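Side-chain contacts in epoxide hydrolase (Aspergillus niger, PDB 3G02), which probably catalyses the hydrolysis of epoxides to vicinal diols on an alpha/beta-hydrolase scaffold, here as an enantioselective variant obtained by directed evolution: residues D30-L35 / L301-E306; E67-E72 / T294-V299; A101-R106 / K179-G184. The protein carries 9 engineered substitutions. All blocks are in the same frame, centred on the assembly; numbering follows the deposited sequence.

Interaction 1. Residues D30-L35 / L301-E306; sequences DDLKTL and LYWLTE
A single water links Asp31 to Trp303, and it carries the polar side of an otherwise greasy contact. The water donates to Asp31 OD2 at 2.6 Å and accepts from Trp303 NE1 at 3.2 Å, so the carboxylate reaches the indole N-H without a direct bond. Beside that bridge, leucine packs on tryptophan where N-terminal helix 26-38 meets helix 292-304, consistent with the helical cap of an alpha/beta-hydrolase epoxide hydrolase. Leu32 lays CD1 over one face of the five-membered ring, 3.8 Å from its centroid and 24° off the normal, a CH-pi contact; the closest ring atom is Trp303 CD1, 3.6 Å from Leu32 CD1. Trp303 CG stands anti to its own backbone N (chi1 176°), which sends the indole toward helix 26-38. One turn on from Leu32, Leu35 comes to the ring from the edge, its CD1 3.7 Å from Trp303 CZ2. Leu32 CD2 meets Leu304 CD2 at 4.3 Å, near the end of helix 292-304, where Glu306 is the C-prime residue of a Schellman motif. Pro271 of helix 271-284 touches Leu32, Leu35 and Trp303, and Lys40 of the second subunit packs on the latter two. With one face and one edge of the indole held by leucines, its rotation should be restrained, and the N-H of the buried Trp303 is satisfied through water by a carboxylate that is probably charged.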
ATOM      1  N   ASP A  30     -22.633  14.928  -8.613  1.00 15.95           N
ATOM      2  CA  ASP A  30     -21.961  16.206  -8.831  1.00 16.17           C
ATOM      3  C   ASP A  30     -20.684  16.285  -8.002  1.00 15.57           C
ATOM      4  O   ASP A  30     -19.647  16.721  -8.503  1.00 15.55           O
ATOM      5  CB  ASP A  30     -22.879  17.379  -8.466  1.00 16.61           C
ATOM      6  CG  ASP A  30     -24.110  17.473  -9.353  1.00 18.32           C
ATOM      7  OD1 ASP A  30     -24.126  16.874 -10.455  1.00 20.41           O
ATOM      8  OD2 ASP A  30     -25.069  18.155  -8.934  1.00 20.61           O
ATOM      9  N   ASP A  31     -20.774  15.857  -6.743  1.00 15.18           N
ATOM     10  CA  ASP A  31     -19.630  15.864  -5.832  1.00 14.80           C
ATOM     11  C   ASP A  31     -18.510  14.989  -6.386  1.00 14.25           C
ATOM     12  O   ASP A  31     -17.347  15.391  -6.390  1.00 14.06           O
ATOM     13  CB  ASP A  31     -20.036  15.389  -4.433  1.00 15.15           C
ATOM     14  CG  ASP A  31     -19.080  15.869  -3.347  1.00 16.91           C
ATOM     15  OD1 ASP A  31     -18.668  17.048  -3.393  1.00 18.20           O
ATOM     16  OD2 ASP A  31     -18.754  15.077  -2.436  1.00 19.33           O
ATOM     17  N   LEU A  32     -18.873  13.805  -6.876  1.00 13.66           N
ATOM     18  CA  LEU A  32     -17.902  12.906  -7.498  1.00 13.04           C
ATOM     19  C   LEU A  32     -17.187  13.567  -8.680  1.00 13.11           C
ATOM     20  O   LEU A  32     -15.962  13.528  -8.758  1.00 12.73           O
ATOM     21  CB  LEU A  32     -18.561  11.579  -7.911  1.00 12.73           C
ATOM     22  CG  LEU A  32     -17.752  10.592  -8.768  1.00 12.26           C
ATOM     23  CD1 LEU A  32     -16.417  10.224  -8.110  1.00 11.86           C
ATOM     24  CD2 LEU A  32     -18.561   9.337  -9.059  1.00 12.64           C
ATOM     25  N   LYS A  33     -17.937  14.186  -9.588  0.50 13.05           N
ATOM     26  CA  LYS A  33     -17.318  14.814 -10.755  0.50 13.38           C
ATOM     27  C   LYS A  33     -16.433  16.008 -10.381  0.50 13.33           C
ATOM     28  O   LYS A  33     -15.383  16.212 -10.992  0.50 13.31           O
ATOM     29  CB  LYS A  33     -18.362  15.180 -11.819  0.50 13.56           C
ATOM     30  CG  LYS A  33     -19.121  13.971 -12.385  0.50 14.45           C
ATOM     31  CD  LYS A  33     -18.204  12.963 -13.086  0.50 15.57           C
ATOM     32  CE  LYS A  33     -18.840  11.573 -13.143  0.50 16.03           C
ATOM     33  NZ  LYS A  33     -20.030  11.507 -14.038  0.50 17.23           N
ATOM     34  N   THR A  34     -16.851  16.780  -9.375  1.00 13.33           N
ATOM     35  CA  THR A  34     -16.023  17.865  -8.840  1.00 13.50           C
ATOM     36  C   THR A  34     -14.693  17.329  -8.305  1.00 13.39           C
ATOM     37  O   THR A  34     -13.635  17.881  -8.608  1.00 13.75           O
ATOM     38  CB  THR A  34     -16.770  18.650  -7.740  1.00 13.64           C
ATOM     39  OG1 THR A  34     -17.866  19.357  -8.335  1.00 14.65           O
ATOM     40  CG2 THR A  34     -15.847  19.656  -7.043  1.00 13.92           C
ATOM     41  N   LEU A  35     -14.750  16.238  -7.545  1.00 13.57           N
ATOM     42  CA  LEU A  35     -13.535  15.680  -6.959  1.00 13.78           C
ATOM     43  C   LEU A  35     -12.656  14.973  -7.990  1.00 13.66           C
ATOM     44  O   LEU A  35     -11.435  14.977  -7.860  1.00 13.81           O
ATOM     45  CB  LEU A  35     -13.855  14.784  -5.759  1.00 13.99           C
ATOM     46  CG  LEU A  35     -14.621  15.438  -4.595  1.00 15.01           C
ATOM     47  CD1 LEU A  35     -14.774  14.465  -3.442  1.00 16.13           C
ATOM     48  CD2 LEU A  35     -13.969  16.737  -4.122  1.00 16.61           C
ATOM     49  N   LEU A 301     -19.127   2.820  -8.033  1.00  7.81           N
ATOM     50  CA  LEU A 301     -19.960   2.100  -7.075  1.00  8.13           C
ATOM     51  C   LEU A 301     -19.298   2.047  -5.698  1.00  7.76           C
ATOM     52  O   LEU A 301     -19.935   2.341  -4.688  1.00  8.11           O
ATOM     53  CB  LEU A 301     -20.259   0.690  -7.592  1.00  8.23           C
ATOM     54  CG  LEU A 301     -21.001  -0.282  -6.672  1.00  9.10           C
ATOM     55  CD1 LEU A 301     -22.398   0.227  -6.300  1.00 10.23           C
ATOM     56  CD2 LEU A 301     -21.066  -1.655  -7.327  1.00  8.99           C
ATOM     57  N   TYR A 302     -18.016   1.683  -5.668  1.00  7.48           N
ATOM     58  CA  TYR A 302     -17.257   1.693  -4.415  1.00  7.31           C
ATOM     59  C   TYR A 302     -17.183   3.089  -3.800  1.00  7.44           C
ATOM     60  O   TYR A 302     -17.348   3.252  -2.584  1.00  7.44           O
ATOM     61  CB  TYR A 302     -15.841   1.158  -4.642  1.00  7.38           C
ATOM     62  CG  TYR A 302     -15.664  -0.306  -4.317  1.00  7.10           C
ATOM     63  CD1 TYR A 302     -16.526  -1.274  -4.840  1.00  8.11           C
ATOM     64  CD2 TYR A 302     -14.615  -0.732  -3.501  1.00  7.76           C
ATOM     65  CE1 TYR A 302     -16.358  -2.623  -4.544  1.00  8.04           C
ATOM     66  CE2 TYR A 302     -14.435  -2.076  -3.207  1.00  7.54           C
ATOM     67  CZ  TYR A 302     -15.307  -3.016  -3.733  1.00  6.54           C
ATOM     68  OH  TYR A 302     -15.123  -4.342  -3.435  1.00  6.52           O
ATOM     69  N   TRP A 303     -16.941   4.095  -4.639  1.00  7.58           N
ATOM     70  CA  TRP A 303     -16.802   5.471  -4.159  1.00  8.30           C
ATOM     71  C   TRP A 303     -18.084   5.964  -3.496  1.00  8.51           C
ATOM     72  O   TRP A 303     -18.064   6.475  -2.366  1.00  8.69           O
ATOM     73  CB  TRP A 303     -16.425   6.416  -5.302  1.00  8.51           C
ATOM     74  CG  TRP A 303     -16.381   7.850  -4.853  1.00  8.66           C
ATOM     75  CD1 TRP A 303     -17.370   8.786  -4.993  1.00  9.59           C
ATOM     76  CD2 TRP A 303     -15.307   8.503  -4.165  1.00  8.25           C
ATOM     77  NE1 TRP A 303     -16.974   9.980  -4.442  1.00 10.07           N
ATOM     78  CE2 TRP A 303     -15.712   9.837  -3.927  1.00  9.01           C
ATOM     79  CE3 TRP A 303     -14.040   8.090  -3.724  1.00  8.89           C
ATOM     80  CZ2 TRP A 303     -14.892  10.764  -3.276  1.00  9.45           C
ATOM     81  CZ3 TRP A 303     -13.227   9.012  -3.070  1.00  9.00           C
ATOM     82  CH2 TRP A 303     -13.657  10.334  -2.855  1.00  9.29           C
ATOM     83  N   LEU A 304     -19.192   5.779  -4.205  1.00  8.69           N
ATOM     84  CA  LEU A 304     -20.488   6.310  -3.786  1.00  8.93           C
ATOM     85  C   LEU A 304     -21.085   5.611  -2.568  1.00  9.33           C
ATOM     86  O   LEU A 304     -22.025   6.119  -1.958  1.00 10.12           O
ATOM     87  CB  LEU A 304     -21.470   6.288  -4.963  1.00  8.84           C
ATOM     88  CG  LEU A 304     -21.100   7.188  -6.147  1.00  8.92           C
ATOM     89  CD1 LEU A 304     -21.878   6.799  -7.398  1.00 10.03           C
ATOM     90  CD2 LEU A 304     -21.332   8.660  -5.797  1.00  8.76           C
ATOM     91  N   THR A 305     -20.528   4.454  -2.209  1.00  8.96           N
ATOM     92  CA  THR A 305     -20.998   3.683  -1.060  1.00  8.62           C
ATOM     93  C   THR A 305     -19.951   3.604   0.053  1.00  8.75           C
ATOM     94  O   THR A 305     -20.144   2.895   1.040  1.00  8.83           O
ATOM     95  CB  THR A 305     -21.379   2.253  -1.478  1.00  8.76           C
ATOM     96  OG1 THR A 305     -20.254   1.627  -2.111  1.00  7.68           O
ATOM     97  CG2 THR A 305     -22.560   2.270  -2.449  1.00  9.17           C
ATOM     98  N   GLU A 306     -18.846   4.336  -0.113  1.00  8.84           N
ATOM     99  CA  GLU A 306     -17.729   4.306   0.844  1.00  9.32           C
ATOM    100  C   GLU A 306     -17.338   2.870   1.197  1.00  8.45           C
ATOM    101  O   GLU A 306     -17.110   2.542   2.365  1.00  8.68           O
ATOM    102  CB  GLU A 306     -18.065   5.110   2.110  1.00  9.38           C
ATOM    103  CG  GLU A 306     -18.291   6.597   1.851  1.00 10.93           C
ATOM    104  CD  GLU A 306     -18.747   7.362   3.083  1.00 12.11           C
ATOM    105  OE1 GLU A 306     -19.657   6.878   3.795  1.00 16.24           O
ATOM    106  OE2 GLU A 306     -18.201   8.457   3.334  1.00 16.38           O
TER
HETATM  107  O   HOH W   1     -17.980  12.621  -2.953  1.00 25.28           O

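Interaction 2. Residues E67-E72 / T294-V299; sequences EKWLSE and TILEMV
Helices 59-71 and 292-304 cross at -73° in their short segments, with the axes 10.9 Å apart at closest approach and Trp69 facing Leu296 at the nearest pair of CA atoms. This packs the N-terminal region on a helix inserted between sheet strands 209-214 and 340-345, consistent with the helical cap of alpha/beta-hydrolase-fold epoxide hydrolases. Trp69 and Leu296 do most of the work. The two methyls of Leu296 divide between the ring and the backbone of Trp69: CD2 sits over one face of the indole, 3.9 Å from the centroid of the five-membered ring and 19° off its normal, while CD1 rests 3.8 Å from Trp69 N. Leu296 CG lies anti to its carbonyl carbon (chi1 -68°), and the extended second torsion spreads the two methyls between these tasks. Lys68 adds its CB, 4.1 Å from Leu296 CD1. The indole N-H is not left to the apolar packing, since Trp69 NE1 bonds to Ser300 OG, just past the segment on the same helix that supplies Leu296. Around this core Phe73 meets the Trp69 ring edge-to-face, and Leu275 of helix 271-284 and Val36 of helix 26-38 also pack on it. At the far end of the indole, the Val299 side chain runs at about a right angle to that of Trp69 and sets CG1 3.7 Å from Trp69 CH2.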
ATOM      1  N   GLU A  67     -10.166  11.610 -17.797  1.00 13.38           N
ATOM      2  CA  GLU A  67     -10.899  12.342 -18.828  1.00 14.34           C
ATOM      3  C   GLU A  67     -12.222  11.668 -19.183  1.00 14.06           C
ATOM      4  O   GLU A  67     -13.255  12.339 -19.295  1.00 14.13           O
ATOM      5  CB  GLU A  67     -10.039  12.537 -20.079  1.00 14.86           C
ATOM      6  CG  GLU A  67      -9.590  13.975 -20.279  1.00 18.81           C
ATOM      7  CD  GLU A  67     -10.763  14.942 -20.387  1.00 21.65           C
ATOM      8  OE1 GLU A  67     -10.921  15.780 -19.475  1.00 23.59           O
ATOM      9  OE2 GLU A  67     -11.536  14.855 -21.369  1.00 25.02           O
ATOM     10  N   LYS A  68     -12.183  10.348 -19.348  1.00 13.70           N
ATOM     11  CA  LYS A  68     -13.387   9.551 -19.602  1.00 13.78           C
ATOM     12  C   LYS A  68     -14.406   9.697 -18.473  1.00 13.46           C
ATOM     13  O   LYS A  68     -15.602   9.868 -18.719  1.00 13.32           O
ATOM     14  CB  LYS A  68     -13.030   8.076 -19.809  1.00 13.75           C
ATOM     15  CG  LYS A  68     -12.421   7.762 -21.172  1.00 14.78           C
ATOM     16  CD  LYS A  68     -12.154   6.274 -21.341  1.00 14.90           C
ATOM     17  CE  LYS A  68     -11.646   5.965 -22.743  1.00 17.40           C
ATOM     18  NZ  LYS A  68     -11.255   4.533 -22.881  1.00 19.67           N
ATOM     19  N   TRP A  69     -13.925   9.646 -17.234  1.00 13.08           N
ATOM     20  CA  TRP A  69     -14.786   9.766 -16.064  1.00 13.11           C
ATOM     21  C   TRP A  69     -15.496  11.122 -16.032  1.00 14.01           C
ATOM     22  O   TRP A  69     -16.653  11.221 -15.621  1.00 14.18           O
ATOM     23  CB  TRP A  69     -13.952   9.592 -14.796  1.00 11.97           C
ATOM     24  CG  TRP A  69     -14.657   8.937 -13.659  1.00 10.74           C
ATOM     25  CD1 TRP A  69     -15.990   8.643 -13.561  1.00 10.06           C
ATOM     26  CD2 TRP A  69     -14.060   8.511 -12.433  1.00  9.73           C
ATOM     27  NE1 TRP A  69     -16.253   8.045 -12.351  1.00  9.33           N
ATOM     28  CE2 TRP A  69     -15.084   7.956 -11.637  1.00  9.47           C
ATOM     29  CE3 TRP A  69     -12.753   8.545 -11.929  1.00  9.86           C
ATOM     30  CZ2 TRP A  69     -14.840   7.433 -10.365  1.00  9.97           C
ATOM     31  CZ3 TRP A  69     -12.511   8.031 -10.667  1.00  9.94           C
ATOM     32  CH2 TRP A  69     -13.545   7.478  -9.902  1.00 10.18           C
ATOM     33  N   LEU A  70     -14.791  12.159 -16.473  1.00 15.29           N
ATOM     34  CA  LEU A  70     -15.340  13.515 -16.493  1.00 16.76           C
ATOM     35  C   LEU A  70     -16.296  13.798 -17.652  1.00 17.52           C
ATOM     36  O   LEU A  70     -17.360  14.397 -17.450  1.00 18.19           O
ATOM     37  CB  LEU A  70     -14.206  14.543 -16.523  1.00 16.82           C
ATOM     38  CG  LEU A  70     -13.458  14.851 -15.231  1.00 17.13           C
ATOM     39  CD1 LEU A  70     -12.199  15.648 -15.539  1.00 18.25           C
ATOM     40  CD2 LEU A  70     -14.349  15.590 -14.232  1.00 18.90           C
ATOM     41  N   SER A  71     -15.920  13.347 -18.849  0.50 17.86           N
ATOM     42  CA  SER A  71     -16.570  13.771 -20.096  0.50 18.20           C
ATOM     43  C   SER A  71     -17.454  12.718 -20.777  0.50 18.46           C
ATOM     44  O   SER A  71     -18.267  13.057 -21.644  0.50 18.45           O
ATOM     45  CB  SER A  71     -15.514  14.273 -21.088  0.50 18.22           C
ATOM     46  OG  SER A  71     -14.768  15.345 -20.544  0.50 18.62           O
ATOM     47  N   GLU A  72     -17.294  11.454 -20.397  1.00 18.53           N
ATOM     48  CA  GLU A  72     -18.060  10.361 -21.006  1.00 18.93           C
ATOM     49  C   GLU A  72     -18.963   9.592 -20.038  1.00 18.25           C
ATOM     50  O   GLU A  72     -20.072   9.197 -20.402  1.00 18.79           O
ATOM     51  CB  GLU A  72     -17.122   9.397 -21.749  1.00 19.01           C
ATOM     52  CG  GLU A  72     -16.430  10.013 -22.969  1.00 20.74           C
ATOM     53  CD  GLU A  72     -15.368   9.115 -23.593  1.00 21.01           C
ATOM     54  OE1 GLU A  72     -14.529   9.642 -24.355  1.00 24.42           O
ATOM     55  OE2 GLU A  72     -15.362   7.889 -23.334  1.00 24.30           O
ATOM     56  N   THR A 294     -16.617  -0.493 -17.603  1.00 11.31           N
ATOM     57  CA  THR A 294     -16.819  -1.429 -16.500  1.00 10.93           C
ATOM     58  C   THR A 294     -15.989  -1.020 -15.280  1.00 10.27           C
ATOM     59  O   THR A 294     -16.495  -1.005 -14.156  1.00  9.60           O
ATOM     60  CB  THR A 294     -16.494  -2.872 -16.922  1.00 11.05           C
ATOM     61  OG1 THR A 294     -17.342  -3.238 -18.019  1.00 13.15           O
ATOM     62  CG2 THR A 294     -16.700  -3.849 -15.763  1.00 11.70           C
ATOM     63  N   ILE A 295     -14.726  -0.665 -15.508  1.00  9.80           N
ATOM     64  CA  ILE A 295     -13.859  -0.222 -14.418  1.00  9.41           C
ATOM     65  C   ILE A 295     -14.409   1.043 -13.751  1.00  9.18           C
ATOM     66  O   ILE A 295     -14.468   1.120 -12.522  1.00  8.43           O
ATOM     67  CB  ILE A 295     -12.389  -0.038 -14.879  1.00  9.46           C
ATOM     68  CG1 ILE A 295     -11.836  -1.374 -15.403  1.00  9.58           C
ATOM     69  CG2 ILE A 295     -11.523   0.515 -13.739  1.00  9.21           C
ATOM     70  CD1 ILE A 295     -10.381  -1.335 -15.862  1.00 10.02           C
ATOM     71  N   LEU A 296     -14.845   2.015 -14.553  1.00  9.00           N
ATOM     72  CA  LEU A 296     -15.431   3.236 -13.997  1.00  9.21           C
ATOM     73  C   LEU A 296     -16.715   2.964 -13.206  1.00  8.90           C
ATOM     74  O   LEU A 296     -16.933   3.575 -12.165  1.00  8.89           O
ATOM     75  CB  LEU A 296     -15.669   4.296 -15.081  1.00  9.35           C
ATOM     76  CG  LEU A 296     -14.409   4.898 -15.716  1.00  9.77           C
ATOM     77  CD1 LEU A 296     -14.787   5.925 -16.780  1.00 10.48           C
ATOM     78  CD2 LEU A 296     -13.492   5.535 -14.670  1.00 10.53           C
ATOM     79  N   GLU A 297     -17.541   2.036 -13.688  1.00  9.10           N
ATOM     80  CA  GLU A 297     -18.750   1.630 -12.974  1.00  9.82           C
ATOM     81  C   GLU A 297     -18.421   1.047 -11.600  1.00  9.09           C
ATOM     82  O   GLU A 297     -19.007   1.442 -10.591  1.00  9.03           O
ATOM     83  CB  GLU A 297     -19.544   0.595 -13.785  1.00  9.81           C
ATOM     84  CG  GLU A 297     -20.281   1.169 -14.988  1.00 11.10           C
ATOM     85  CD  GLU A 297     -20.870   0.101 -15.901  1.00 11.70           C
ATOM     86  OE1 GLU A 297     -20.616  -1.104 -15.694  1.00 13.08           O
ATOM     87  OE2 GLU A 297     -21.606   0.482 -16.834  1.00 15.68           O
ATOM     88  N   MET A 298     -17.483   0.102 -11.567  1.00  9.04           N
ATOM     89  CA  MET A 298     -17.134  -0.587 -10.321  1.00  9.01           C
ATOM     90  C   MET A 298     -16.494   0.350  -9.308  1.00  8.24           C
ATOM     91  O   MET A 298     -16.805   0.300  -8.118  1.00  8.03           O
ATOM     92  CB  MET A 298     -16.213  -1.782 -10.580  1.00  9.85           C
ATOM     93  CG  MET A 298     -16.806  -2.866 -11.477  1.00 10.89           C
ATOM     94  SD  MET A 298     -18.477  -3.391 -11.021  1.00 14.83           S
ATOM     95  CE  MET A 298     -18.561  -4.980 -11.866  1.00 13.84           C
ATOM     96  N   VAL A 299     -15.593   1.201  -9.788  1.00  7.73           N
ATOM     97  CA  VAL A 299     -14.927   2.168  -8.921  1.00  7.65           C
ATOM     98  C   VAL A 299     -15.915   3.223  -8.407  1.00  7.68           C
ATOM     99  O   VAL A 299     -15.899   3.562  -7.222  1.00  8.03           O
ATOM    100  CB  VAL A 299     -13.694   2.809  -9.613  1.00  7.72           C
ATOM    101  CG1 VAL A 299     -13.120   3.943  -8.783  1.00  7.29           C
ATOM    102  CG2 VAL A 299     -12.612   1.753  -9.857  1.00  8.17           C
TER

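Interaction 3. Residues A101-R106 / K179-G184; sequences ALFSER and KDLGFG
Leu181 makes the first contact of the 179-184 segment, just where helix 167-180 gives out. A chi1 of -70° swings its branch back beside its own N, and both methyls are brought to the end of the Phe103 ring: CD2 lies 3.9 Å and CD1 4.0 Å from Phe103 CZ, so the terminal carbon of the ring meets the fork of the leucine. Gly182 follows with a positive phi (102°) that suits glycine and closes the helix in a Schellman motif; of its two bonds back into the last turn, one runs from Gly182 N to Lys179 O at 3.0 Å. The turn belongs to the alpha/beta-hydrolase fold, in which helix 167-180 leads on to strand 187-191 of the central sheet, while Phe103 follows directly on strand 95-102 of the same sheet. Val146 of strand 143-148, the neighbour of strand 95-102, touches Phe103, Leu181 and Phe183 alike. Phe183 comes next and brings its ring to that of Phe103 edge against edge, CZ to Phe103 CE1 at 4.2 Å, with the two side chains meeting at a slant. Leu181 O sits 3.7 Å from the plane of the Phe183 ring, toward its rim, and the ring also meets His144.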
ATOM      1  N   ALA A 101     -31.287 -10.968  -6.022  1.00 10.42           N
ATOM      2  CA  ALA A 101     -31.776 -12.340  -6.070  1.00 10.77           C
ATOM      3  C   ALA A 101     -32.634 -12.629  -7.283  1.00 10.77           C
ATOM      4  O   ALA A 101     -33.316 -11.748  -7.794  1.00 11.42           O
ATOM      5  CB  ALA A 101     -32.567 -12.669  -4.805  1.00 10.89           C
ATOM      6  N   LEU A 102     -32.580 -13.882  -7.727  1.00 11.59           N
ATOM      7  CA  LEU A 102     -33.632 -14.443  -8.563  1.00 12.05           C
ATOM      8  C   LEU A 102     -34.237 -15.584  -7.768  1.00 12.58           C
ATOM      9  O   LEU A 102     -33.575 -16.590  -7.515  1.00 12.40           O
ATOM     10  CB  LEU A 102     -33.092 -14.963  -9.897  1.00 12.03           C
ATOM     11  CG  LEU A 102     -32.568 -13.955 -10.923  1.00 12.16           C
ATOM     12  CD1 LEU A 102     -32.057 -14.715 -12.140  1.00 12.30           C
ATOM     13  CD2 LEU A 102     -33.619 -12.933 -11.340  1.00 12.33           C
ATOM     14  N   PHE A 103     -35.487 -15.403  -7.347  1.00 13.48           N
ATOM     15  CA  PHE A 103     -36.204 -16.444  -6.627  1.00 14.36           C
ATOM     16  C   PHE A 103     -37.092 -17.249  -7.560  1.00 14.93           C
ATOM     17  O   PHE A 103     -37.838 -16.690  -8.363  1.00 15.23           O
ATOM     18  CB  PHE A 103     -37.051 -15.851  -5.500  1.00 14.24           C
ATOM     19  CG  PHE A 103     -36.246 -15.279  -4.368  1.00 13.53           C
ATOM     20  CD1 PHE A 103     -35.472 -16.105  -3.560  1.00 13.62           C
ATOM     21  CD2 PHE A 103     -36.276 -13.916  -4.107  1.00 13.63           C
ATOM     22  CE1 PHE A 103     -34.725 -15.574  -2.508  1.00 13.96           C
ATOM     23  CE2 PHE A 103     -35.536 -13.376  -3.056  1.00 13.03           C
ATOM     24  CZ  PHE A 103     -34.765 -14.207  -2.257  1.00 13.18           C
ATOM     25  N   SER A 104     -36.993 -18.566  -7.447  1.00 16.00           N
ATOM     26  CA  SER A 104     -37.873 -19.459  -8.182  1.00 17.22           C
ATOM     27  C   SER A 104     -39.239 -19.530  -7.506  1.00 18.39           C
ATOM     28  O   SER A 104     -39.360 -19.282  -6.303  1.00 18.35           O
ATOM     29  CB  SER A 104     -37.253 -20.848  -8.255  1.00 17.12           C
ATOM     30  OG  SER A 104     -38.094 -21.745  -8.964  1.00 17.09           O
ATOM     31  N   GLU A 105     -40.263 -19.852  -8.292  1.00 19.43           N
ATOM     32  CA  GLU A 105     -41.593 -20.131  -7.751  1.00 20.88           C
ATOM     33  C   GLU A 105     -41.749 -21.629  -7.472  1.00 21.40           C
ATOM     34  O   GLU A 105     -42.776 -22.064  -6.945  1.00 21.51           O
ATOM     35  CB  GLU A 105     -42.687 -19.637  -8.702  1.00 20.65           C
ATOM     36  CG  GLU A 105     -42.914 -18.126  -8.674  1.00 21.82           C
ATOM     37  CD  GLU A 105     -43.855 -17.638  -9.766  1.00 21.91           C
ATOM     38  OE1 GLU A 105     -44.622 -18.458 -10.322  1.00 24.11           O
ATOM     39  OE2 GLU A 105     -43.835 -16.425 -10.069  1.00 24.23           O
ATOM     40  N   ARG A 106     -40.725 -22.408  -7.824  1.00 22.22           N
ATOM     41  CA  ARG A 106     -40.711 -23.847  -7.575  1.00 23.07           C
ATOM     42  C   ARG A 106     -40.391 -24.161  -6.118  1.00 23.49           C
ATOM     43  O   ARG A 106     -39.483 -23.568  -5.529  1.00 23.48           O
ATOM     44  CB  ARG A 106     -39.701 -24.560  -8.480  1.00 23.21           C
ATOM     45  CG  ARG A 106     -40.040 -24.529  -9.958  1.00 24.17           C
ATOM     46  CD  ARG A 106     -39.949 -25.920 -10.583  1.00 26.81           C
ATOM     47  NE  ARG A 106     -38.581 -26.425 -10.684  1.00 27.82           N
ATOM     48  CZ  ARG A 106     -38.263 -27.687 -10.968  1.00 29.24           C
ATOM     49  NH1 ARG A 106     -39.215 -28.594 -11.175  1.00 29.81           N
ATOM     50  NH2 ARG A 106     -36.989 -28.052 -11.040  1.00 29.77           N
ATOM     51  N   LYS A 179     -31.009 -18.671   6.044  1.00 14.34           N
ATOM     52  CA  LYS A 179     -32.047 -19.174   6.949  1.00 14.83           C
ATOM     53  C   LYS A 179     -33.280 -18.268   6.952  1.00 15.00           C
ATOM     54  O   LYS A 179     -34.419 -18.749   6.883  1.00 15.11           O
ATOM     55  CB  LYS A 179     -31.492 -19.350   8.364  1.00 14.95           C
ATOM     56  CG  LYS A 179     -30.596 -20.559   8.506  1.00 15.65           C
ATOM     57  CD  LYS A 179     -29.883 -20.595   9.846  1.00 17.45           C
ATOM     58  CE  LYS A 179     -29.131 -21.905  10.015  1.00 18.89           C
ATOM     59  NZ  LYS A 179     -28.150 -21.860  11.139  1.00 20.12           N
ATOM     60  N   ASP A 180     -33.046 -16.959   7.017  1.00 15.04           N
ATOM     61  CA  ASP A 180     -34.116 -15.962   6.972  1.00 15.35           C
ATOM     62  C   ASP A 180     -34.963 -16.054   5.707  1.00 15.29           C
ATOM     63  O   ASP A 180     -36.172 -15.809   5.742  1.00 15.18           O
ATOM     64  CB  ASP A 180     -33.537 -14.551   7.093  1.00 15.83           C
ATOM     65  CG  ASP A 180     -33.082 -14.218   8.500  1.00 17.01           C
ATOM     66  OD1 ASP A 180     -33.222 -15.068   9.406  1.00 18.24           O
ATOM     67  OD2 ASP A 180     -32.566 -13.099   8.693  1.00 19.64           O
ATOM     68  N   LEU A 181     -34.318 -16.400   4.593  1.00 15.03           N
ATOM     69  CA  LEU A 181     -35.002 -16.520   3.307  1.00 15.10           C
ATOM     70  C   LEU A 181     -35.693 -17.871   3.144  1.00 15.45           C
ATOM     71  O   LEU A 181     -36.328 -18.125   2.116  1.00 15.80           O
ATOM     72  CB  LEU A 181     -34.029 -16.263   2.150  1.00 14.87           C
ATOM     73  CG  LEU A 181     -33.540 -14.823   1.985  1.00 14.27           C
ATOM     74  CD1 LEU A 181     -32.414 -14.763   0.962  1.00 12.99           C
ATOM     75  CD2 LEU A 181     -34.677 -13.892   1.591  1.00 14.24           C
ATOM     76  N   GLY A 182     -35.558 -18.727   4.159  1.00 15.69           N
ATOM     77  CA  GLY A 182     -36.267 -20.009   4.224  1.00 15.78           C
ATOM     78  C   GLY A 182     -35.450 -21.234   3.868  1.00 16.04           C
ATOM     79  O   GLY A 182     -36.010 -22.299   3.580  1.00 16.29           O
ATOM     80  N   PHE A 183     -34.126 -21.105   3.899  1.00 15.70           N
ATOM     81  CA  PHE A 183     -33.260 -22.180   3.424  1.00 15.91           C
ATOM     82  C   PHE A 183     -32.515 -22.936   4.529  1.00 16.17           C
ATOM     83  O   PHE A 183     -31.469 -23.537   4.286  1.00 16.18           O
ATOM     84  CB  PHE A 183     -32.286 -21.655   2.359  1.00 15.53           C
ATOM     85  CG  PHE A 183     -32.941 -20.835   1.278  1.00 15.13           C
ATOM     86  CD1 PHE A 183     -34.114 -21.269   0.653  1.00 14.77           C
ATOM     87  CD2 PHE A 183     -32.368 -19.636   0.866  1.00 14.35           C
ATOM     88  CE1 PHE A 183     -34.708 -20.509  -0.355  1.00 14.35           C
ATOM     89  CE2 PHE A 183     -32.952 -18.869  -0.141  1.00 14.41           C
ATOM     90  CZ  PHE A 183     -34.123 -19.304  -0.754  1.00 14.97           C
ATOM     91  N   GLY A 184     -33.081 -22.924   5.736  1.00 16.84           N
ATOM     92  CA  GLY A 184     -32.528 -23.666   6.870  1.00 17.55           C
ATOM     93  C   GLY A 184     -32.354 -25.157   6.624  1.00 17.85           C
ATOM     94  O   GLY A 184     -31.464 -25.783   7.201  1.00 18.47           O
TER

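How the interactions relate
Interactions 1 and 2 form one continuous patch of packing, with centres 11 Å apart. Helix 292-304 serves both, and the partners, helices 26-38 and 59-71, are consecutive in the chain. The patches touch directly: Leu32 CD1 is 3.9 Å from Trp69 CZ2, and Lys33 O lies 3.5 Å from Leu70 CD2. Leu32 therefore packs against a tryptophan from each. Interaction 3 belongs to a different region, beside the central sheet, its centre 33 Å from that of interaction 1 and 35 Å from that of interaction 2, with no touch to either. All three lie away from the predicted catalytic residues Asp193, Tyr315 and His375.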